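Local coordinates for dehydroascorbate reductase (Chlamydomonas reinhardtii, PDB 5XFT), which probably catalyses the reduction of dehydroascorbate to ascorbate with two molecules of glutathione as the electron donor, at residues 5-9 and 27-31; 30-36 and 79-83; 167-172 and 208-212. One frame throughout, in Å; residues are numbered along the deposited sequence.

Contact 1 (5-9 and 27-31)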
loop_
_atom_site.group_PDB
_atom_site.type_symbol
_atom_site.label_atom_id
_atom_site.label_comp_id
_atom_site.label_asym_id
_atom_site.label_seq_id
_atom_site.Cartn_x
_atom_site.Cartn_y
_atom_site.Cartn_z
ATOM N N THR A 5 -15.384 -0.592 12.711
ATOM C CA THR A 5 -13.994 -0.939 12.956
ATOM C C THR A 5 -13.117 0.312 12.995
ATOM O O THR A 5 -13.260 1.217 12.165
ATOM C CB THR A 5 -13.508 -1.900 11.871
ATOM O OG1 THR A 5 -14.214 -3.141 11.995
ATOM C CG2 THR A 5 -12.015 -2.149 11.987
ATOM N N THR A 6 -12.209 0.359 13.968
ATOM C CA THR A 6 -11.195 1.405 14.028
ATOM C C THR A 6 -9.913 0.930 13.352
ATOM O O THR A 6 -9.437 -0.178 13.615
ATOM C CB THR A 6 -10.891 1.793 15.475
ATOM O OG1 THR A 6 -12.114 2.049 16.165
ATOM C CG2 THR A 6 -10.014 3.048 15.519
ATOM N N ILE A 7 -9.349 1.773 12.505
ATOM C CA ILE A 7 -8.099 1.479 11.823
ATOM C C ILE A 7 -7.102 2.551 12.244
ATOM O O ILE A 7 -7.192 3.706 11.815
ATOM C CB ILE A 7 -8.264 1.425 10.302
ATOM C CG1 ILE A 7 -9.424 0.501 9.939
ATOM C CG2 ILE A 7 -6.996 0.890 9.650
ATOM C CD1 ILE A 7 -9.629 0.358 8.434
ATOM N N TYR A 8 -6.168 2.178 13.113
ATOM C CA TYR A 8 -5.072 3.047 13.515
ATOM C C TYR A 8 -4.008 3.018 12.430
ATOM O O TYR A 8 -3.441 1.953 12.129
ATOM C CB TYR A 8 -4.492 2.604 14.851
ATOM C CG TYR A 8 -5.520 2.533 15.946
ATOM C CD1 TYR A 8 -5.706 3.592 16.820
ATOM C CD2 TYR A 8 -6.305 1.404 16.110
ATOM C CE1 TYR A 8 -6.649 3.527 17.822
ATOM C CE2 TYR A 8 -7.252 1.331 17.101
ATOM C CZ TYR A 8 -7.424 2.394 17.954
ATOM O OH TYR A 8 -8.368 2.317 18.958
ATOM N N VAL A 9 -3.760 4.193 11.842
ATOM C CA VAL A 9 -2.849 4.367 10.724
ATOM C C VAL A 9 -1.906 5.518 11.042
ATOM O O VAL A 9 -2.078 6.236 12.027
ATOM C CB VAL A 9 -3.595 4.640 9.401
ATOM C CG1 VAL A 9 -4.463 3.456 9.018
ATOM C CG2 VAL A 9 -4.433 5.902 9.524
ATOM N N VAL A 27 -4.312 -1.928 4.038
ATOM C CA VAL A 27 -5.516 -2.243 4.805
ATOM C C VAL A 27 -6.676 -1.338 4.398
ATOM O O VAL A 27 -7.801 -1.806 4.171
ATOM C CB VAL A 27 -5.221 -2.155 6.311
ATOM C CG1 VAL A 27 -6.507 -2.239 7.109
ATOM C CG2 VAL A 27 -4.270 -3.264 6.704
ATOM N N LEU A 28 -6.417 -0.031 4.277
ATOM C CA LEU A 28 -7.458 0.922 3.897
ATOM C C LEU A 28 -8.056 0.591 2.538
ATOM O O LEU A 28 -9.282 0.620 2.361
ATOM C CB LEU A 28 -6.888 2.338 3.880
ATOM C CG LEU A 28 -6.345 2.905 5.183
ATOM C CD1 LEU A 28 -5.723 4.247 4.920
ATOM C CD2 LEU A 28 -7.466 3.022 6.169
ATOM N N LEU A 29 -7.200 0.307 1.551
ATOM C CA LEU A 29 -7.703 -0.090 0.239
ATOM C C LEU A 29 -8.515 -1.374 0.328
ATOM O O LEU A 29 -9.520 -1.528 -0.372
ATOM C CB LEU A 29 -6.551 -0.250 -0.755
ATOM C CG LEU A 29 -5.859 1.026 -1.241
ATOM C CD1 LEU A 29 -4.667 0.717 -2.089
ATOM C CD2 LEU A 29 -6.832 1.882 -2.010
ATOM N N ALA A 30 -8.105 -2.305 1.193
ATOM C CA ALA A 30 -8.890 -3.524 1.377
ATOM C C ALA A 30 -10.291 -3.213 1.895
ATOM O O ALA A 30 -11.278 -3.771 1.404
ATOM C CB ALA A 30 -8.166 -4.475 2.326
ATOM N N TYR A 31 -10.400 -2.323 2.885
ATOM C CA TYR A 31 -11.718 -1.967 3.410
ATOM C C TYR A 31 -12.561 -1.237 2.369
ATOM O O TYR A 31 -13.772 -1.471 2.268
ATOM C CB TYR A 31 -11.566 -1.118 4.672
ATOM C CG TYR A 31 -11.471 -1.944 5.928
ATOM C CD1 TYR A 31 -10.296 -2.607 6.258
ATOM C CD2 TYR A 31 -12.558 -2.071 6.778
ATOM C CE1 TYR A 31 -10.208 -3.379 7.399
ATOM C CE2 TYR A 31 -12.483 -2.837 7.923
ATOM C CZ TYR A 31 -11.308 -3.490 8.231
ATOM O OH TYR A 31 -11.236 -4.254 9.377
HETATM O O HOH W 1 -13.504 -5.241 10.404
#

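Contact 2 (30-36 and 79-83)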
loop_
_atom_site.group_PDB
_atom_site.type_symbol
_atom_site.label_atom_id
_atom_site.label_comp_id
_atom_site.label_asym_id
_atom_site.label_seq_id
_atom_site.Cartn_x
_atom_site.Cartn_y
_atom_site.Cartn_z
ATOM N N ALA A 30 -8.105 -2.305 1.193
ATOM C CA ALA A 30 -8.890 -3.524 1.377
ATOM C C ALA A 30 -10.291 -3.213 1.895
ATOM O O ALA A 30 -11.278 -3.771 1.404
ATOM C CB ALA A 30 -8.166 -4.475 2.326
ATOM N N TYR A 31 -10.400 -2.323 2.885
ATOM C CA TYR A 31 -11.718 -1.967 3.410
ATOM C C TYR A 31 -12.561 -1.237 2.369
ATOM O O TYR A 31 -13.772 -1.471 2.268
ATOM C CB TYR A 31 -11.566 -1.118 4.672
ATOM C CG TYR A 31 -11.471 -1.944 5.928
ATOM C CD1 TYR A 31 -10.296 -2.607 6.258
ATOM C CD2 TYR A 31 -12.558 -2.071 6.778
ATOM C CE1 TYR A 31 -10.208 -3.379 7.399
ATOM C CE2 TYR A 31 -12.483 -2.837 7.923
ATOM C CZ TYR A 31 -11.308 -3.490 8.231
ATOM O OH TYR A 31 -11.236 -4.254 9.377
ATOM N N GLU A 32 -11.946 -0.343 1.595
ATOM C CA GLU A 32 -12.683 0.364 0.553
ATOM C C GLU A 32 -13.175 -0.594 -0.526
ATOM O O GLU A 32 -14.288 -0.435 -1.048
ATOM C CB GLU A 32 -11.797 1.447 -0.059
ATOM C CG GLU A 32 -11.513 2.607 0.872
ATOM C CD GLU A 32 -12.686 3.560 0.975
ATOM O OE1 GLU A 32 -13.516 3.576 0.040
ATOM O OE2 GLU A 32 -12.784 4.283 1.993
ATOM N N ALA A 33 -12.358 -1.592 -0.875
ATOM C CA ALA A 33 -12.724 -2.524 -1.936
ATOM C C ALA A 33 -13.943 -3.356 -1.558
ATOM O O ALA A 33 -14.774 -3.663 -2.421
ATOM C CB ALA A 33 -11.544 -3.437 -2.267
ATOM N N LYS A 34 -14.064 -3.726 -0.286
ATOM C CA LYS A 34 -15.227 -4.440 0.215
ATOM C C LYS A 34 -16.332 -3.513 0.705
ATOM O O LYS A 34 -17.304 -3.994 1.295
ATOM C CB LYS A 34 -14.817 -5.393 1.339
ATOM C CG LYS A 34 -13.821 -6.444 0.907
ATOM C CD LYS A 34 -13.127 -7.093 2.089
ATOM C CE LYS A 34 -12.882 -8.573 1.825
ATOM N NZ LYS A 34 -14.129 -9.254 1.366
ATOM N N LYS A 35 -16.201 -2.204 0.478
ATOM C CA LYS A 35 -17.211 -1.218 0.874
ATOM C C LYS A 35 -17.601 -1.361 2.344
ATOM O O LYS A 35 -18.728 -1.051 2.732
ATOM C CB LYS A 35 -18.447 -1.304 -0.023
ATOM C CG LYS A 35 -18.120 -1.329 -1.503
ATOM C CD LYS A 35 -19.240 -0.737 -2.344
ATOM C CE LYS A 35 -19.081 -1.156 -3.798
ATOM N NZ LYS A 35 -17.853 -0.543 -4.400
ATOM N N LEU A 36 -16.666 -1.858 3.176
ATOM C CA LEU A 36 -16.911 -1.960 4.606
ATOM C C LEU A 36 -16.656 -0.613 5.273
ATOM O O LEU A 36 -15.678 0.067 4.948
ATOM C CB LEU A 36 -16.019 -3.023 5.235
ATOM C CG LEU A 36 -16.356 -4.457 4.842
ATOM C CD1 LEU A 36 -15.182 -5.370 5.122
ATOM C CD2 LEU A 36 -17.580 -4.919 5.605
ATOM N N VAL A 79 -5.677 -8.436 6.485
ATOM C CA VAL A 79 -6.418 -8.633 5.239
ATOM C C VAL A 79 -6.900 -10.072 5.110
ATOM O O VAL A 79 -7.945 -10.326 4.493
ATOM C CB VAL A 79 -5.593 -8.211 4.007
ATOM C CG1 VAL A 79 -5.274 -6.717 4.064
ATOM C CG2 VAL A 79 -4.333 -9.062 3.874
ATOM N N VAL A 80 -6.176 -11.035 5.689
ATOM C CA VAL A 80 -6.639 -12.420 5.613
ATOM C C VAL A 80 -7.829 -12.642 6.542
ATOM O O VAL A 80 -8.820 -13.280 6.164
ATOM C CB VAL A 80 -5.483 -13.386 5.919
ATOM C CG1 VAL A 80 -5.993 -14.813 6.004
ATOM C CG2 VAL A 80 -4.420 -13.268 4.846
ATOM N N HIS A 81 -7.749 -12.125 7.770
ATOM C CA HIS A 81 -8.908 -12.114 8.660
ATOM C C HIS A 81 -10.096 -11.430 7.993
ATOM O O HIS A 81 -11.243 -11.881 8.106
ATOM C CB HIS A 81 -8.534 -11.404 9.965
ATOM C CG HIS A 81 -9.706 -11.019 10.809
ATOM N ND1 HIS A 81 -10.112 -11.757 11.899
ATOM C CD2 HIS A 81 -10.555 -9.966 10.731
ATOM C CE1 HIS A 81 -11.163 -11.180 12.453
ATOM N NE2 HIS A 81 -11.454 -10.092 11.761
ATOM N N LEU A 82 -9.829 -10.335 7.290
ATOM C CA LEU A 82 -10.869 -9.627 6.562
ATOM C C LEU A 82 -11.531 -10.542 5.544
ATOM O O LEU A 82 -12.761 -10.628 5.479
ATOM C CB LEU A 82 -10.264 -8.397 5.888
ATOM C CG LEU A 82 -11.213 -7.470 5.136
ATOM C CD1 LEU A 82 -12.222 -6.877 6.098
ATOM C CD2 LEU A 82 -10.437 -6.374 4.435
ATOM N N GLU A 83 -10.725 -11.257 4.751
ATOM C CA GLU A 83 -11.293 -12.126 3.725
ATOM C C GLU A 83 -12.048 -13.306 4.327
ATOM O O GLU A 83 -13.013 -13.795 3.727
ATOM C CB GLU A 83 -10.187 -12.615 2.794
ATOM C CG GLU A 83 -10.688 -13.072 1.425
ATOM C CD GLU A 83 -11.030 -11.923 0.511
ATOM O OE1 GLU A 83 -10.428 -10.850 0.683
ATOM O OE2 GLU A 83 -11.884 -12.105 -0.382
#

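Contact 3 (167-172 and 208-212)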
loop_
_atom_site.group_PDB
_atom_site.type_symbol
_atom_site.label_atom_id
_atom_site.label_comp_id
_atom_site.label_asym_id
_atom_site.label_seq_id
_atom_site.Cartn_x
_atom_site.Cartn_y
_atom_site.Cartn_z
ATOM N N VAL A 167 6.676 7.893 -7.238
ATOM C CA VAL A 167 6.732 9.250 -6.693
ATOM C C VAL A 167 8.105 9.531 -6.097
ATOM O O VAL A 167 8.791 10.493 -6.477
ATOM C CB VAL A 167 5.618 9.461 -5.654
ATOM C CG1 VAL A 167 5.834 10.767 -4.908
ATOM C CG2 VAL A 167 4.256 9.453 -6.334
ATOM N N ALA A 168 8.530 8.684 -5.160
ATOM C CA ALA A 168 9.774 8.929 -4.444
ATOM C C ALA A 168 10.975 8.851 -5.374
ATOM O O ALA A 168 11.896 9.671 -5.276
ATOM C CB ALA A 168 9.921 7.933 -3.296
ATOM N N LEU A 169 10.991 7.872 -6.281
ATOM C CA LEU A 169 12.136 7.749 -7.177
ATOM C C LEU A 169 12.219 8.937 -8.125
ATOM O O LEU A 169 13.312 9.456 -8.379
ATOM C CB LEU A 169 12.069 6.441 -7.958
ATOM C CG LEU A 169 12.443 5.160 -7.210
ATOM C CD1 LEU A 169 12.387 3.989 -8.171
ATOM C CD2 LEU A 169 13.809 5.263 -6.570
ATOM N N LYS A 170 11.074 9.393 -8.642
ATOM C CA LYS A 170 11.089 10.578 -9.492
ATOM C C LYS A 170 11.581 11.799 -8.727
ATOM O O LYS A 170 12.289 12.646 -9.284
ATOM C CB LYS A 170 9.698 10.828 -10.072
ATOM C CG LYS A 170 9.532 12.173 -10.767
ATOM C CD LYS A 170 10.456 12.312 -11.966
ATOM C CE LYS A 170 10.121 13.558 -12.774
ATOM N NZ LYS A 170 10.215 14.805 -11.963
ATOM N N HIS A 171 11.236 11.902 -7.442
ATOM C CA HIS A 171 11.600 13.111 -6.708
ATOM C C HIS A 171 13.065 13.109 -6.275
ATOM O O HIS A 171 13.759 14.126 -6.401
ATOM C CB HIS A 171 10.695 13.283 -5.494
ATOM C CG HIS A 171 11.071 14.441 -4.627
ATOM N ND1 HIS A 171 11.944 14.324 -3.567
ATOM C CD2 HIS A 171 10.703 15.742 -4.672
ATOM C CE1 HIS A 171 12.092 15.503 -2.990
ATOM N NE2 HIS A 171 11.347 16.379 -3.639
ATOM N N PHE A 172 13.549 11.986 -5.753
ATOM C CA PHE A 172 14.886 11.923 -5.180
ATOM C C PHE A 172 15.965 11.529 -6.177
ATOM O O PHE A 172 17.147 11.799 -5.927
ATOM C CB PHE A 172 14.909 10.928 -4.018
ATOM C CG PHE A 172 14.138 11.385 -2.810
ATOM C CD1 PHE A 172 14.626 12.397 -2.003
ATOM C CD2 PHE A 172 12.932 10.795 -2.478
ATOM C CE1 PHE A 172 13.924 12.814 -0.891
ATOM C CE2 PHE A 172 12.228 11.209 -1.368
ATOM C CZ PHE A 172 12.724 12.219 -0.573
ATOM N N ILE A 208 6.902 12.065 -0.099
ATOM C CA ILE A 208 8.208 12.717 -0.083
ATOM C C ILE A 208 8.642 13.000 1.347
ATOM O O ILE A 208 9.771 12.692 1.740
ATOM C CB ILE A 208 8.178 14.009 -0.925
ATOM C CG1 ILE A 208 7.755 13.726 -2.369
ATOM C CG2 ILE A 208 9.528 14.695 -0.894
ATOM C CD1 ILE A 208 8.428 12.526 -2.965
ATOM N N ALA A 209 7.754 13.590 2.145
ATOM C CA ALA A 209 8.070 13.894 3.534
ATOM C C ALA A 209 8.345 12.625 4.326
ATOM O O ALA A 209 9.244 12.599 5.175
ATOM C CB ALA A 209 6.926 14.685 4.171
ATOM N N GLY A 210 7.575 11.565 4.070
ATOM C CA GLY A 210 7.843 10.303 4.732
ATOM C C GLY A 210 9.253 9.812 4.475
ATOM O O GLY A 210 9.947 9.378 5.396
ATOM N N TRP A 211 9.707 9.906 3.225
ATOM C CA TRP A 211 11.020 9.366 2.888
ATOM C C TRP A 211 12.163 10.318 3.237
ATOM O O TRP A 211 13.266 9.854 3.553
ATOM C CB TRP A 211 11.052 8.994 1.410
ATOM C CG TRP A 211 10.351 7.706 1.157
ATOM C CD1 TRP A 211 9.090 7.529 0.656
ATOM C CD2 TRP A 211 10.861 6.402 1.436
ATOM N NE1 TRP A 211 8.794 6.183 0.585
ATOM C CE2 TRP A 211 9.865 5.471 1.063
ATOM C CE3 TRP A 211 12.069 5.927 1.959
ATOM C CZ2 TRP A 211 10.043 4.096 1.196
ATOM C CZ3 TRP A 211 12.247 4.562 2.085
ATOM C CH2 TRP A 211 11.238 3.660 1.705
ATOM N N GLU A 212 11.924 11.633 3.193
ATOM C CA GLU A 212 12.910 12.605 3.660
ATOM C C GLU A 212 13.330 12.327 5.094
ATOM O O GLU A 212 14.476 12.598 5.469
ATOM C CB GLU A 212 12.349 14.022 3.545
ATOM C CG GLU A 212 12.702 14.723 2.247
ATOM C CD GLU A 212 11.862 15.962 2.001
ATOM O OE1 GLU A 212 12.176 16.703 1.045
ATOM O OE2 GLU A 212 10.886 16.189 2.751
#

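Contact 1 (5-9 and 27-31)
Strand 5-9 meets helix 27-31 through T5, I7 and V9, and the two segments run roughly antiparallel, with 152° between their directions and axes that come within 10.7 Å. Their backbones draw closest where I7 faces L28, CA to CA 8.0 Å, a spacing that leaves the whole interface to side chains and one water. I7 fills the middle. Its CG1 lies anti to the carbonyl carbon (chi1 -51°) and the chain beyond is extended, which carries CD1 out over the Y31 ring; there it makes a CH-pi contact, 3.8 Å from the ring centroid and nearly on the normal. The other branch, CG2, serves the preceding turn of the helix, touching V27 CG1 and L28 CD2, each at 4.1 Å. This is the first half of a beta-alpha-beta crossover: strand 5-12, helix 22-33 and the parallel strand 38-43 form the opening unit of the thioredoxin-like N-terminal domain of the GST superfamily. Toward the start of the helix, V9 CG1 and L28 CD2 meet tip to tip at 4.2 Å. V9 also touches the region of C21 and C24, a pair that fits a thioredoxin-type CxxC pattern at the start of the helix, consistent with the thiol chemistry expected of this family. At the far end the contact turns polar. T5 CG2 packs 3.4 Å from Y31 OH, while a single water lies 2.7 Å from both T5 OG1 and Y31 OH and bridges strand to helix. A leucine in place of Y31 would probably leave I7 CD1 without its aromatic face and deprive the bridging water of its bond to the helix. Beyond the two segments, I63 of the antiparallel strand 62-64 touches both T5 and Y31.

Contact 2 (30-36 and 79-83)
V79 opens the contact between helices 22-33 and 75-85 of the thioredoxin-like domain, its CG1 lying 4.1 Å from A30 CB. The small A30 lets the helices approach, its CA lying 6.9 Å from that of V79. Three residues on, L82 does most of the packing. With CG anti to the backbone N (chi1 -177°), its branches spread over both the helix and its C-terminal turn: CD2 rests 3.6 Å from A30 CB, and CD1 meets L36 CD1 at 3.5 Å. The same CD1 also sits over the rim of the Y31 ring, on the face turned away from I7, and this sandwiches the ring between strand and helix. L36 is brought into place by a Schellman motif, in which K35 takes positive phi and L36 N bonds to Y31 O. K34 runs alongside L82, its CD 3.6 Å from L82 CG, and delivers its amine to the carbonyls of H86 and P89. Last comes E83, whose OE2 is bonded to L91 N and S90 OG. K34 NZ lies 4.0 Å from E83 OE2, too far for a salt bridge, so any attraction is probably modest, while K34 CE lies 3.5 Å from E83 OE1.

Contact 3 (167-172 and 208-212)
The H171 ring takes I208 CG2 over one face, a CH-pi contact with the methyl 3.6 Å from the ring centroid and 19° off the normal. The neighbouring F172 ring is turned differently: one face receives ND1 of H171 from its own helix, while its edge, near the ring plane, points at the O of I208 and CG of E212, CZ standing 3.8 Å from each. W211 CB closes in on F172 CE2 at 3.7 Å, and the indole itself meets the small A168, whose CB lies 4.1 Å from CD1 of W211.

I208 explains the pattern. It is a knob set into a hole formed by V167, A168, H171 and F172. Its CG2 stands anti to the backbone N, which sends that methyl over the imidazole, and the bent chi2 of -45° turns CD1 back to the base of the hole, 3.5 Å from H171 CB and 3.7 Å from V167 CG1. The helices cross steeply, at -69°, and the approach of A168 to I208 is the closest between CA atoms. E212 lies at the exposed border, packing on F172 through its aliphatic CG.

Within the all-helical C-terminal domain of the GST fold, this joins the last helix, 204-212, to the long helix 153-173. W211 NE1 strengthens the joint by a hydrogen bond to ND1 of H164, further back on the long helix. The F107 ring of helix 103-112 meets the indole edge-to-face and also touches A168, so a third helix borders the junction.

How the contacts relate
Contacts 1 and 2 hold the same element, helix 22-33, from two directions: strand 5-12 in the first and helix 75-85 in the second, with Y31 common to both and their centres 8 Å apart. Contact 1 is the most deeply buried, almost wholly apolar and closed by one water. Contact 2 starts as apolar packing and ends in charged groups satisfied by the chain that follows helix 75-85. Contact 3 stands apart, its centre 24 Å from that of contact 1 and 28 Å from that of contact 2, on the opposite side of the chain's centre. It belongs to the helical domain, reaches the surface, and combines an isoleucine knob with ring contacts of a histidine, a phenylalanine and a tryptophan.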